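Local coordinates for protein ATP-dependent 6-phosphofructokinase subunit beta (Saccharomyces cerevisiae, PDB 3O8O) that catalyses the ATP-dependent phosphorylation of fructose 6-phosphate to fructose 1,6-bisphosphate, the first committing step of glycolysis, at residues B[22-27]-B[757-762]; B[559-564]-B[650-655]; B[563-568]-B[623-628]; B[634-639]-B[655-660]. All blocks are in the same frame, centred on the assembly; numbering follows the deposited sequence.

Interaction 1: residues B[22-27]-B[757-762]; sequences VRAIVR and DHLVGR
Leu759 lies against the flank of helix 18-32, where Arg23, Ala24 and Arg27 meet it from successive turns. The dense part of the contact gathers around one methyl group. With CG of Leu759 anti to its carbonyl carbon (chi1 -79°), the isobutyl end swings over to the other helix and CD2 comes to rest 3.8 Å from Arg27 CB and 4.0 Å from Ala24 CA. The polar half lies beside it. Arg27 bends at chi2, bringing its CD within 3.7 Å of Leu759 O before NH1 turns in to donate a hydrogen bond to that same oxygen at 2.7 Å. The donor approaches almost in line with the carbonyl, yet the bond is bent at hydrogen (136°). Arg23 extends its guanidinium alongside that of Arg27, one face toward Leu759 O and NH1 4.2 Å from Leu759 CB. A carbonyl in the C-terminal turn of a helix, closed here by a Schellman motif at Gly761, would probably welcome these positive groups. Packing is looser toward Val760, which is partly exposed: its CA is 4.4 Å from Arg27 NH1, and its side chain stays farther from helix 18-32. The contact joins the N-terminal catalytic domain to the C-terminal regulatory domain of the same chain. Arg27 is also held by Trp59, through a hydrogen bond to its carbonyl and a cation-pi contact, while Thr304 of helix 297-316 touches both Ala24 and Leu759, and Ile25 packs behind on Val8 of strand 5-11.

Interaction 2: residues B[559-564]-B[650-655]; sequences RGRAFV and RFDAKP. With FDP (2,6-di-O-phosphono-beta-D-fructofuranose), chain J.
Arg561 grips Asp652 side-on in a two-pronged salt bridge. NE donates to OD2 of Asp652 at 3.1 Å, nearly straight, and NH2 of Arg561 to OD1 of Asp652 at 2.6 Å on the syn side; the guanidinium and carboxylate planes are 35° apart. NH1 of Arg561, left over from this grip, gives a weak hydrogen bond to phosphate oxygen O5P of the FDP of chain J. Main-chain bonds run beneath: Ala562 N to Asp652 O (3.0 Å), Lys654 N to Ala562 O (3.0 Å) and Val564 N to Lys654 O (2.9 Å). They pair strands 561-567 and 652-656 in parallel, the latter the outermost strand, within this chain, of a four-stranded parallel sheet in the regulatory domain. Arg561 and Lys654 are predicted to bind the activator fructose 2,6-bisphosphate, and both reach here toward the 6-phosphate. Van der Waals contacts complete the face: Lys654 CG sits 3.7 Å above the centre of the Arg561 guanidinium, and Lys654 CB lies 3.6 Å from Phe563 CE2. An alanine in place of Arg561 would remove both prongs, and is likely to leave the Asp652 carboxylate without its mate, close to a phosphate. On the reverse face, Ala653 packs on Ile643 of helix 636-647.

Interaction 3: residues B[563-568]-B[623-628]; sequences FVVDCQ and LILKST. With FDP (2,6-di-O-phosphono-beta-D-fructofuranose), chain L.
Val565 and Leu625 share a torsional choice: CG2 of the valine and CG of the leucine are each anti to their own carbonyl carbon (chi1 of Leu625 -57°). Their side chains therefore lie side by side, pointing the same way, with Val565 CG2 3.8 Å from Leu625 CD2. Cys567 follows on this face, its SG 3.9 Å from Leu625 CB. Asp566, on the opposite face by the alternation of the strand, has CG anti to the backbone N (chi1 -179°), which directs its carboxylate to Thr628, whose OG1 donates to OD1; the modelled separation is too short to trust in detail. Lys626 NZ stops 4.6 Å from Asp566 OD1, beyond a salt bridge, and is held by the carbonyls of Thr628 and Leu634. Alternating main-chain bonds knit the parallel strands, among them Ile624 N to Phe563 O (2.8 Å) and Lys626 N to Val565 O (3.0 Å). Past the strand end, Gln568 belongs to the activator site: its CG lies 3.6 Å from O1 of the FDP of chain L, and its extended chain leads the amide toward O4. An alanine here would keep CB but lose that amide, and would probably leave one side of the sugar less firmly held. Strand 561-567 runs between strands 622-627 and 652-656. Phe563 and Leu623 pack on Val551 of helix 537-558 and Leu625 on Ala579 of helix 574-583, whereas Val564, Asp566 and Ile624 face helix 636-647.

Interaction 4: residues B[634-639]-B[655-660]; sequences LSATKL and PAYPGH. With FDP (2,6-di-O-phosphono-beta-D-fructofuranose), chain L.
The N-terminal turn of helix 636-647, the helix of a beta-alpha-beta crossover from strand 622-627 to strand 652-656, receives the side chain of Tyr657. Ser635 is the N-cap: its OG accepts from Lys638 N at 2.9 Å in a nearly straight bond. Just beside the cap, Tyr657 OH and Thr637 OG1 are hydrogen-bonded at 2.7 Å, with either hydroxyl able to donate. The two side chains cross at about a right angle, and the threonine oxygen comes in at the edge of the tyrosine ring, near its plane. Ala636 makes the apolar part, its CB 3.5 Å from Tyr657 CZ. CG of Tyr657 is anti to the carbonyl carbon (chi1 -69°), which sends the ring back along the segment to this helix start, where the partial positive charge of the helix's amino end would probably polarise the phenol oxygen. Pro655 adds a second touch, its CB 3.6 Å from Thr637 CA. Beyond the tyrosine the chain leads to the activator site, where His660 NE2 donates to phosphate oxygen O6P of the FDP of chain L at 3.1 Å; Arg465, Thr523, Ser525 and Gln663 also bind this ligand. On the strand side, Ala636 packs against Val564 and Asp566 of strand 561-567, Tyr657 rests on Asp566 as well, and Ala656 and Pro658 turn to Tyr547 of helix 537-558.

In the fold
Interaction 1 stands apart: it joins the two domains of the chain through a buried helix-to-helix contact of one leucine and arginine side chains, away from the bound sugars. Interactions 2, 3 and 4 all belong to one parallel sheet of the regulatory domain and helix 636-647, one of its covering helices. Interactions 2 and 3 pair strand 561-567 with a neighbour on each side, sharing Phe563 and Val564; the first is partly buried and charged beside a phosphate, the second mostly buried and apolar until its last residues. Interaction 4 is a surface contact of hydroxyls at a helix start, linked to both by bonds of Ala656 with Val564 and Asp566. It meets interaction 3 again at the FDP of chain L.

Interaction 1: residues B[22-27]-B[757-762]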
# COMPACT_ATOMS: atom_id res chain seq x y z
N VAL B 22 5.48 43.30 0.70
CA VAL B 22 5.99 43.72 -0.58
C VAL B 22 5.62 42.68 -1.64
O VAL B 22 5.06 43.01 -2.68
CB VAL B 22 7.52 43.89 -0.51
CG1 VAL B 22 8.10 44.10 -1.88
CG2 VAL B 22 7.86 45.06 0.35
N ARG B 23 5.91 41.42 -1.36
CA ARG B 23 5.63 40.34 -2.30
C ARG B 23 4.21 40.31 -2.82
O ARG B 23 4.00 40.21 -4.02
CB ARG B 23 5.93 39.00 -1.64
CG ARG B 23 5.79 37.82 -2.56
CD ARG B 23 4.99 36.71 -1.90
NE ARG B 23 5.16 35.48 -2.64
CZ ARG B 23 4.25 34.53 -2.76
NH1 ARG B 23 3.07 34.66 -2.17
NH2 ARG B 23 4.53 33.44 -3.48
N ALA B 24 3.23 40.38 -1.93
CA ALA B 24 1.84 40.35 -2.36
C ALA B 24 1.53 41.59 -3.19
O ALA B 24 0.93 41.48 -4.25
CB ALA B 24 0.91 40.26 -1.15
N ILE B 25 1.95 42.76 -2.70
CA ILE B 25 1.71 44.02 -3.42
C ILE B 25 2.24 43.96 -4.85
O ILE B 25 1.53 44.31 -5.79
CB ILE B 25 2.37 45.20 -2.70
CG1 ILE B 25 1.58 45.50 -1.42
CG2 ILE B 25 2.41 46.41 -3.62
CD1 ILE B 25 2.23 46.49 -0.49
N VAL B 26 3.48 43.53 -5.02
CA VAL B 26 4.06 43.42 -6.35
C VAL B 26 3.25 42.46 -7.21
O VAL B 26 2.92 42.79 -8.34
CB VAL B 26 5.52 42.92 -6.30
CG1 VAL B 26 6.05 42.72 -7.71
CG2 VAL B 26 6.39 43.92 -5.56
N ARG B 27 2.93 41.28 -6.67
CA ARG B 27 2.17 40.27 -7.42
C ARG B 27 0.75 40.73 -7.72
O ARG B 27 0.28 40.63 -8.86
CB ARG B 27 2.09 38.94 -6.66
CG ARG B 27 3.42 38.19 -6.52
CD ARG B 27 3.82 37.60 -7.81
NE ARG B 27 5.14 36.98 -7.78
CZ ARG B 27 5.45 35.84 -7.16
NH1 ARG B 27 4.52 35.18 -6.49
NH2 ARG B 27 6.68 35.35 -7.23
N ASP B 757 -3.99 30.93 -5.29
CA ASP B 757 -3.67 30.62 -6.67
C ASP B 757 -3.16 31.86 -7.42
O ASP B 757 -2.14 31.81 -8.12
CB ASP B 757 -4.90 30.05 -7.42
CG ASP B 757 -5.13 28.58 -7.15
OD1 ASP B 757 -4.16 27.81 -7.13
OD2 ASP B 757 -6.29 28.18 -6.99
N HIS B 758 -3.88 32.97 -7.25
CA HIS B 758 -3.55 34.19 -7.95
C HIS B 758 -2.15 34.67 -7.68
O HIS B 758 -1.40 35.00 -8.61
CB HIS B 758 -4.55 35.28 -7.60
CG HIS B 758 -5.94 35.00 -8.07
ND1 HIS B 758 -7.03 35.74 -7.67
CD2 HIS B 758 -6.42 34.07 -8.94
CE1 HIS B 758 -8.12 35.28 -8.27
NE2 HIS B 758 -7.77 34.27 -9.05
N LEU B 759 -1.79 34.68 -6.41
CA LEU B 759 -0.48 35.14 -5.98
C LEU B 759 0.66 34.33 -6.55
O LEU B 759 1.81 34.77 -6.57
CB LEU B 759 -0.39 35.10 -4.46
CG LEU B 759 -1.07 36.26 -3.77
CD1 LEU B 759 -1.12 36.05 -2.28
CD2 LEU B 759 -0.28 37.51 -4.11
N VAL B 760 0.35 33.14 -7.04
CA VAL B 760 1.40 32.30 -7.55
C VAL B 760 1.17 31.97 -9.02
O VAL B 760 1.97 31.26 -9.63
CB VAL B 760 1.47 31.06 -6.66
CG1 VAL B 760 0.19 30.30 -6.77
CG2 VAL B 760 2.66 30.23 -7.02
N GLY B 761 0.08 32.52 -9.57
CA GLY B 761 -0.26 32.34 -10.98
C GLY B 761 -0.83 31.01 -11.46
O GLY B 761 -0.61 30.58 -12.62
N ARG B 762 -1.58 30.34 -10.59
CA ARG B 762 -2.16 29.06 -10.93
C ARG B 762 -3.58 29.24 -11.42
O ARG B 762 -4.31 30.10 -10.93
CB ARG B 762 -2.13 28.15 -9.71
CG ARG B 762 -2.48 26.72 -10.02
CD ARG B 762 -2.78 25.96 -8.77
NE ARG B 762 -3.14 24.59 -9.05
CZ ARG B 762 -4.03 23.90 -8.36
NH1 ARG B 762 -4.67 24.47 -7.33
NH2 ARG B 762 -4.31 22.65 -8.70

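Interaction 2: residues B[559-564]-B[650-655]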
# COMPACT_ATOMS: atom_id res chain seq x y z
N ARG B 559 17.47 22.53 -8.61
CA ARG B 559 16.94 23.17 -9.80
C ARG B 559 16.06 22.18 -10.55
O ARG B 559 16.41 21.00 -10.69
CB ARG B 559 18.05 23.65 -10.74
CG ARG B 559 19.24 24.21 -10.06
CD ARG B 559 19.25 25.69 -9.96
NE ARG B 559 19.99 26.05 -8.75
CZ ARG B 559 20.86 27.04 -8.65
NH1 ARG B 559 21.12 27.82 -9.69
NH2 ARG B 559 21.51 27.22 -7.51
N GLY B 560 14.92 22.65 -11.04
CA GLY B 560 14.04 21.76 -11.77
C GLY B 560 13.54 20.63 -10.89
O GLY B 560 13.63 19.45 -11.24
N ARG B 561 13.02 20.99 -9.73
CA ARG B 561 12.49 19.98 -8.85
C ARG B 561 11.38 20.52 -7.99
O ARG B 561 11.43 21.66 -7.54
CB ARG B 561 13.58 19.42 -7.95
CG ARG B 561 13.02 18.58 -6.84
CD ARG B 561 14.07 17.73 -6.23
NE ARG B 561 14.48 16.64 -7.11
CZ ARG B 561 15.35 15.69 -6.74
NH1 ARG B 561 15.87 15.72 -5.52
NH2 ARG B 561 15.68 14.72 -7.56
N ALA B 562 10.37 19.69 -7.78
CA ALA B 562 9.23 20.05 -6.95
C ALA B 562 9.06 18.97 -5.89
O ALA B 562 9.47 17.82 -6.08
CB ALA B 562 7.94 20.17 -7.81
N PHE B 563 8.48 19.36 -4.76
CA PHE B 563 8.25 18.41 -3.67
C PHE B 563 6.77 18.29 -3.40
O PHE B 563 6.05 19.29 -3.37
CB PHE B 563 8.92 18.88 -2.37
CG PHE B 563 10.33 18.42 -2.20
CD1 PHE B 563 11.40 19.26 -2.47
CD2 PHE B 563 10.60 17.13 -1.75
CE1 PHE B 563 12.72 18.83 -2.28
CE2 PHE B 563 11.90 16.70 -1.56
CZ PHE B 563 12.97 17.55 -1.83
N VAL B 564 6.29 17.07 -3.24
CA VAL B 564 4.90 16.86 -2.89
C VAL B 564 4.97 16.53 -1.40
O VAL B 564 5.52 15.49 -1.00
CB VAL B 564 4.28 15.69 -3.63
CG1 VAL B 564 2.84 15.48 -3.14
CG2 VAL B 564 4.29 15.96 -5.09
N ARG B 650 11.71 16.80 -18.10
CA ARG B 650 11.73 18.25 -17.97
C ARG B 650 12.04 18.72 -16.54
O ARG B 650 12.76 19.71 -16.33
CB ARG B 650 10.40 18.81 -18.43
CG ARG B 650 9.92 18.16 -19.71
CD ARG B 650 8.45 18.41 -19.96
NE ARG B 650 8.21 19.78 -20.38
CZ ARG B 650 7.01 20.26 -20.67
NH1 ARG B 650 5.95 19.44 -20.56
NH2 ARG B 650 6.86 21.51 -21.08
N PHE B 651 11.50 18.01 -15.56
CA PHE B 651 11.72 18.30 -14.14
C PHE B 651 11.22 17.09 -13.38
O PHE B 651 10.50 16.27 -13.95
CB PHE B 651 10.93 19.53 -13.72
CG PHE B 651 9.45 19.31 -13.72
CD1 PHE B 651 8.78 19.06 -12.53
CD2 PHE B 651 8.72 19.38 -14.91
CE1 PHE B 651 7.37 18.87 -12.52
CE2 PHE B 651 7.31 19.20 -14.92
CZ PHE B 651 6.64 18.94 -13.71
N ASP B 652 11.59 16.93 -12.12
CA ASP B 652 11.09 15.78 -11.38
C ASP B 652 10.44 16.21 -10.07
O ASP B 652 10.38 17.42 -9.75
CB ASP B 652 12.19 14.78 -11.10
CG ASP B 652 13.22 15.32 -10.15
OD1 ASP B 652 14.06 14.55 -9.62
OD2 ASP B 652 13.17 16.55 -9.93
N ALA B 653 9.96 15.23 -9.30
CA ALA B 653 9.34 15.51 -8.03
C ALA B 653 9.65 14.43 -7.03
O ALA B 653 9.77 13.26 -7.39
CB ALA B 653 7.85 15.62 -8.18
N LYS B 654 9.78 14.83 -5.76
CA LYS B 654 10.05 13.88 -4.69
C LYS B 654 9.00 14.03 -3.62
O LYS B 654 8.36 15.06 -3.50
CB LYS B 654 11.43 14.11 -4.05
CG LYS B 654 12.62 13.85 -4.96
CD LYS B 654 12.44 12.54 -5.69
CE LYS B 654 13.70 12.12 -6.42
NZ LYS B 654 14.70 11.55 -5.50
N PRO B 655 8.80 12.99 -2.82
CA PRO B 655 7.79 13.11 -1.77
C PRO B 655 8.40 13.64 -0.46
O PRO B 655 9.62 13.59 -0.24
CB PRO B 655 7.25 11.68 -1.65
CG PRO B 655 8.47 10.87 -1.95
CD PRO B 655 9.18 11.59 -3.05
P1 FDP J . 23.42 10.19 -0.36
O1P FDP J . 24.70 10.75 -0.82
O2P FDP J . 23.63 8.85 0.51
O3P FDP J . 22.47 9.77 -1.59
O1 FDP J . 19.91 9.59 2.52
C1 FDP J . 21.26 9.87 2.11
C2 FDP J . 21.24 10.94 1.02
O2 FDP J . 22.56 11.22 0.54
C3 FDP J . 20.62 12.24 1.53
O3 FDP J . 21.64 13.20 1.80
C4 FDP J . 19.84 12.71 0.30
O4 FDP J . 18.82 13.61 0.73
C5 FDP J . 19.27 11.36 -0.14
O5 FDP J . 20.40 10.48 -0.05
C6 FDP J . 18.75 11.35 -1.58
O6 FDP J . 17.74 12.34 -1.80
P2 FDP J . 17.20 12.58 -3.30
O4P FDP J . 16.10 11.64 -3.63
O5P FDP J . 16.74 14.11 -3.40
O6P FDP J . 18.48 12.41 -4.26

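Interaction 3: residues B[563-568]-B[623-628]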
# COMPACT_ATOMS: atom_id res chain seq x y z
N PHE B 563 8.48 19.36 -4.76
CA PHE B 563 8.25 18.41 -3.67
C PHE B 563 6.77 18.29 -3.40
O PHE B 563 6.05 19.29 -3.37
CB PHE B 563 8.92 18.88 -2.37
CG PHE B 563 10.33 18.42 -2.20
CD1 PHE B 563 11.40 19.26 -2.47
CD2 PHE B 563 10.60 17.13 -1.75
CE1 PHE B 563 12.72 18.83 -2.28
CE2 PHE B 563 11.90 16.70 -1.56
CZ PHE B 563 12.97 17.55 -1.83
N VAL B 564 6.29 17.07 -3.24
CA VAL B 564 4.90 16.86 -2.89
C VAL B 564 4.97 16.53 -1.40
O VAL B 564 5.52 15.49 -1.00
CB VAL B 564 4.28 15.69 -3.63
CG1 VAL B 564 2.84 15.48 -3.14
CG2 VAL B 564 4.29 15.96 -5.09
N VAL B 565 4.45 17.46 -0.60
CA VAL B 565 4.46 17.37 0.85
C VAL B 565 3.17 16.90 1.43
O VAL B 565 2.17 17.61 1.34
CB VAL B 565 4.73 18.71 1.47
CG1 VAL B 565 4.99 18.52 2.95
CG2 VAL B 565 5.88 19.38 0.79
N ASP B 566 3.19 15.72 2.03
CA ASP B 566 2.00 15.17 2.67
C ASP B 566 1.62 16.07 3.86
O ASP B 566 2.45 16.32 4.72
CB ASP B 566 2.30 13.76 3.14
CG ASP B 566 1.12 13.10 3.79
OD1 ASP B 566 0.06 13.05 3.13
OD2 ASP B 566 1.24 12.63 4.95
N CYS B 567 0.38 16.57 3.91
CA CYS B 567 -0.08 17.46 4.99
C CYS B 567 -1.18 16.84 5.82
O CYS B 567 -1.91 15.99 5.33
CB CYS B 567 -0.61 18.75 4.41
SG CYS B 567 0.65 19.64 3.55
N GLN B 568 -1.31 17.25 7.08
CA GLN B 568 -2.33 16.70 7.95
C GLN B 568 -3.61 17.48 7.91
O GLN B 568 -3.74 18.42 7.13
CB GLN B 568 -1.84 16.62 9.39
CG GLN B 568 -1.01 15.37 9.64
CD GLN B 568 -0.57 15.22 11.08
OE1 GLN B 568 0.21 14.32 11.41
NE2 GLN B 568 -1.05 16.10 11.94
N LEU B 623 6.79 23.81 -4.58
CA LEU B 623 6.13 22.96 -3.61
C LEU B 623 4.69 22.69 -3.96
O LEU B 623 3.96 23.57 -4.44
CB LEU B 623 6.13 23.59 -2.21
CG LEU B 623 7.44 23.89 -1.52
CD1 LEU B 623 7.15 24.46 -0.16
CD2 LEU B 623 8.25 22.61 -1.38
N ILE B 624 4.26 21.47 -3.71
CA ILE B 624 2.89 21.07 -3.95
C ILE B 624 2.49 20.51 -2.60
O ILE B 624 3.01 19.48 -2.19
CB ILE B 624 2.80 19.94 -5.01
CG1 ILE B 624 3.23 20.46 -6.37
CG2 ILE B 624 1.39 19.43 -5.09
CD1 ILE B 624 3.30 19.37 -7.39
N LEU B 625 1.62 21.22 -1.88
CA LEU B 625 1.17 20.73 -0.58
C LEU B 625 -0.05 19.89 -0.85
O LEU B 625 -0.94 20.28 -1.57
CB LEU B 625 0.83 21.86 0.39
CG LEU B 625 1.94 22.88 0.68
CD1 LEU B 625 1.63 23.54 2.01
CD2 LEU B 625 3.33 22.23 0.71
N LYS B 626 -0.07 18.72 -0.25
CA LYS B 626 -1.20 17.86 -0.48
C LYS B 626 -1.72 17.25 0.81
O LYS B 626 -1.05 16.45 1.45
CB LYS B 626 -0.78 16.77 -1.47
CG LYS B 626 -1.84 15.73 -1.82
CD LYS B 626 -1.64 14.49 -1.04
CE LYS B 626 -2.71 13.46 -1.33
NZ LYS B 626 -2.45 12.17 -0.60
N SER B 627 -2.92 17.66 1.21
CA SER B 627 -3.55 17.09 2.37
C SER B 627 -3.70 15.61 2.00
O SER B 627 -4.11 15.30 0.87
CB SER B 627 -4.95 17.68 2.57
OG SER B 627 -4.90 18.95 3.22
N THR B 628 -3.37 14.71 2.92
CA THR B 628 -3.50 13.28 2.65
C THR B 628 -4.89 12.88 2.14
O THR B 628 -5.01 12.13 1.16
CB THR B 628 -3.23 12.46 3.90
OG1 THR B 628 -1.97 12.86 4.45
CG2 THR B 628 -3.20 10.99 3.57
P1 FDP L . -7.65 14.91 13.81
O1P FDP L . -8.71 14.66 14.80
O2P FDP L . -7.20 16.46 13.80
O3P FDP L . -8.15 14.58 12.31
O1 FDP L . -4.22 14.95 11.18
C1 FDP L . -5.42 14.65 11.88
C2 FDP L . -5.11 14.23 13.32
O2 FDP L . -6.30 14.06 14.09
C3 FDP L . -4.16 15.25 13.97
O3 FDP L . -4.87 15.93 15.01
C4 FDP L . -3.09 14.35 14.58
O4 FDP L . -1.85 15.07 14.59
C5 FDP L . -3.04 13.24 13.54
O5 FDP L . -4.43 12.97 13.32
C6 FDP L . -2.35 11.96 14.00
O6 FDP L . -3.12 11.31 15.01
P2 FDP L . -2.86 9.76 15.37
O4P FDP L . -3.92 9.22 16.26
O5P FDP L . -2.76 8.95 13.98
O6P FDP L . -1.40 9.70 16.04

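Interaction 4: residues B[634-639]-B[655-660]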
# COMPACT_ATOMS: atom_id res chain seq x y z
N LEU B 634 -3.97 8.53 -4.73
CA LEU B 634 -2.64 9.07 -4.94
C LEU B 634 -1.96 9.63 -3.70
O LEU B 634 -2.35 10.68 -3.20
CB LEU B 634 -2.71 10.14 -6.01
CG LEU B 634 -3.11 9.59 -7.38
CD1 LEU B 634 -3.60 10.73 -8.24
CD2 LEU B 634 -1.91 8.87 -8.02
N SER B 635 -0.94 8.93 -3.20
CA SER B 635 -0.20 9.37 -2.03
C SER B 635 0.86 10.38 -2.43
O SER B 635 1.23 10.48 -3.59
CB SER B 635 0.52 8.20 -1.37
OG SER B 635 1.71 7.89 -2.09
N ALA B 636 1.39 11.09 -1.45
CA ALA B 636 2.42 12.05 -1.74
C ALA B 636 3.49 11.34 -2.55
O ALA B 636 4.05 11.90 -3.49
CB ALA B 636 3.00 12.59 -0.47
N THR B 637 3.78 10.09 -2.19
CA THR B 637 4.79 9.30 -2.89
C THR B 637 4.36 9.00 -4.30
O THR B 637 5.11 9.25 -5.24
CB THR B 637 5.05 7.98 -2.20
OG1 THR B 637 5.54 8.25 -0.89
CG2 THR B 637 6.09 7.20 -2.92
N LYS B 638 3.17 8.46 -4.48
CA LYS B 638 2.74 8.13 -5.84
C LYS B 638 2.59 9.34 -6.72
O LYS B 638 2.81 9.29 -7.93
CB LYS B 638 1.44 7.35 -5.84
CG LYS B 638 1.65 5.86 -5.94
CD LYS B 638 2.45 5.55 -7.16
CE LYS B 638 2.86 4.11 -7.15
NZ LYS B 638 3.54 3.81 -8.42
N LEU B 639 2.18 10.43 -6.09
CA LEU B 639 1.97 11.67 -6.79
C LEU B 639 3.29 12.14 -7.39
O LEU B 639 3.35 12.53 -8.56
CB LEU B 639 1.44 12.69 -5.81
CG LEU B 639 0.35 13.60 -6.31
CD1 LEU B 639 -0.66 12.78 -7.08
CD2 LEU B 639 -0.29 14.30 -5.12
N PRO B 655 8.80 12.99 -2.82
CA PRO B 655 7.79 13.11 -1.77
C PRO B 655 8.40 13.64 -0.46
O PRO B 655 9.62 13.59 -0.24
CB PRO B 655 7.25 11.68 -1.65
CG PRO B 655 8.47 10.87 -1.95
CD PRO B 655 9.18 11.59 -3.05
N ALA B 656 7.54 14.16 0.41
CA ALA B 656 7.99 14.68 1.70
C ALA B 656 6.92 14.39 2.72
O ALA B 656 5.76 14.75 2.51
CB ALA B 656 8.24 16.17 1.61
N TYR B 657 7.30 13.72 3.80
CA TYR B 657 6.35 13.39 4.84
C TYR B 657 6.74 13.94 6.21
O TYR B 657 7.27 13.20 7.05
CB TYR B 657 6.18 11.87 4.93
CG TYR B 657 5.48 11.25 3.75
CD1 TYR B 657 6.19 10.85 2.64
CD2 TYR B 657 4.12 11.02 3.78
CE1 TYR B 657 5.56 10.21 1.55
CE2 TYR B 657 3.48 10.39 2.72
CZ TYR B 657 4.20 9.99 1.60
OH TYR B 657 3.56 9.36 0.56
N PRO B 658 6.47 15.23 6.45
CA PRO B 658 6.80 15.86 7.73
C PRO B 658 6.12 15.11 8.86
O PRO B 658 6.60 15.07 9.99
CB PRO B 658 6.31 17.29 7.56
CG PRO B 658 5.22 17.15 6.58
CD PRO B 658 5.75 16.17 5.59
N GLY B 659 4.98 14.50 8.54
CA GLY B 659 4.29 13.71 9.54
C GLY B 659 3.84 14.34 10.84
O GLY B 659 3.11 15.33 10.84
N HIS B 660 4.26 13.76 11.96
CA HIS B 660 3.86 14.27 13.26
C HIS B 660 4.57 15.52 13.73
O HIS B 660 4.14 16.10 14.73
CB HIS B 660 4.00 13.17 14.32
CG HIS B 660 2.86 12.19 14.33
ND1 HIS B 660 2.81 11.08 13.51
CD2 HIS B 660 1.70 12.19 15.03
CE1 HIS B 660 1.67 10.44 13.71
NE2 HIS B 660 0.98 11.09 14.62
P1 FDP L . -7.65 14.91 13.81
O1P FDP L . -8.71 14.66 14.80
O2P FDP L . -7.20 16.46 13.80
O3P FDP L . -8.15 14.58 12.31
O1 FDP L . -4.22 14.95 11.18
C1 FDP L . -5.42 14.65 11.88
C2 FDP L . -5.11 14.23 13.32
O2 FDP L . -6.30 14.06 14.09
C3 FDP L . -4.16 15.25 13.97
O3 FDP L . -4.87 15.93 15.01
C4 FDP L . -3.09 14.35 14.58
O4 FDP L . -1.85 15.07 14.59
C5 FDP L . -3.04 13.24 13.54
O5 FDP L . -4.43 12.97 13.32
C6 FDP L . -2.35 11.96 14.00
O6 FDP L . -3.12 11.31 15.01
P2 FDP L . -2.86 9.76 15.37
O4P FDP L . -3.92 9.22 16.26
O5P FDP L . -2.76 8.95 13.98
O6P FDP L . -1.40 9.70 16.04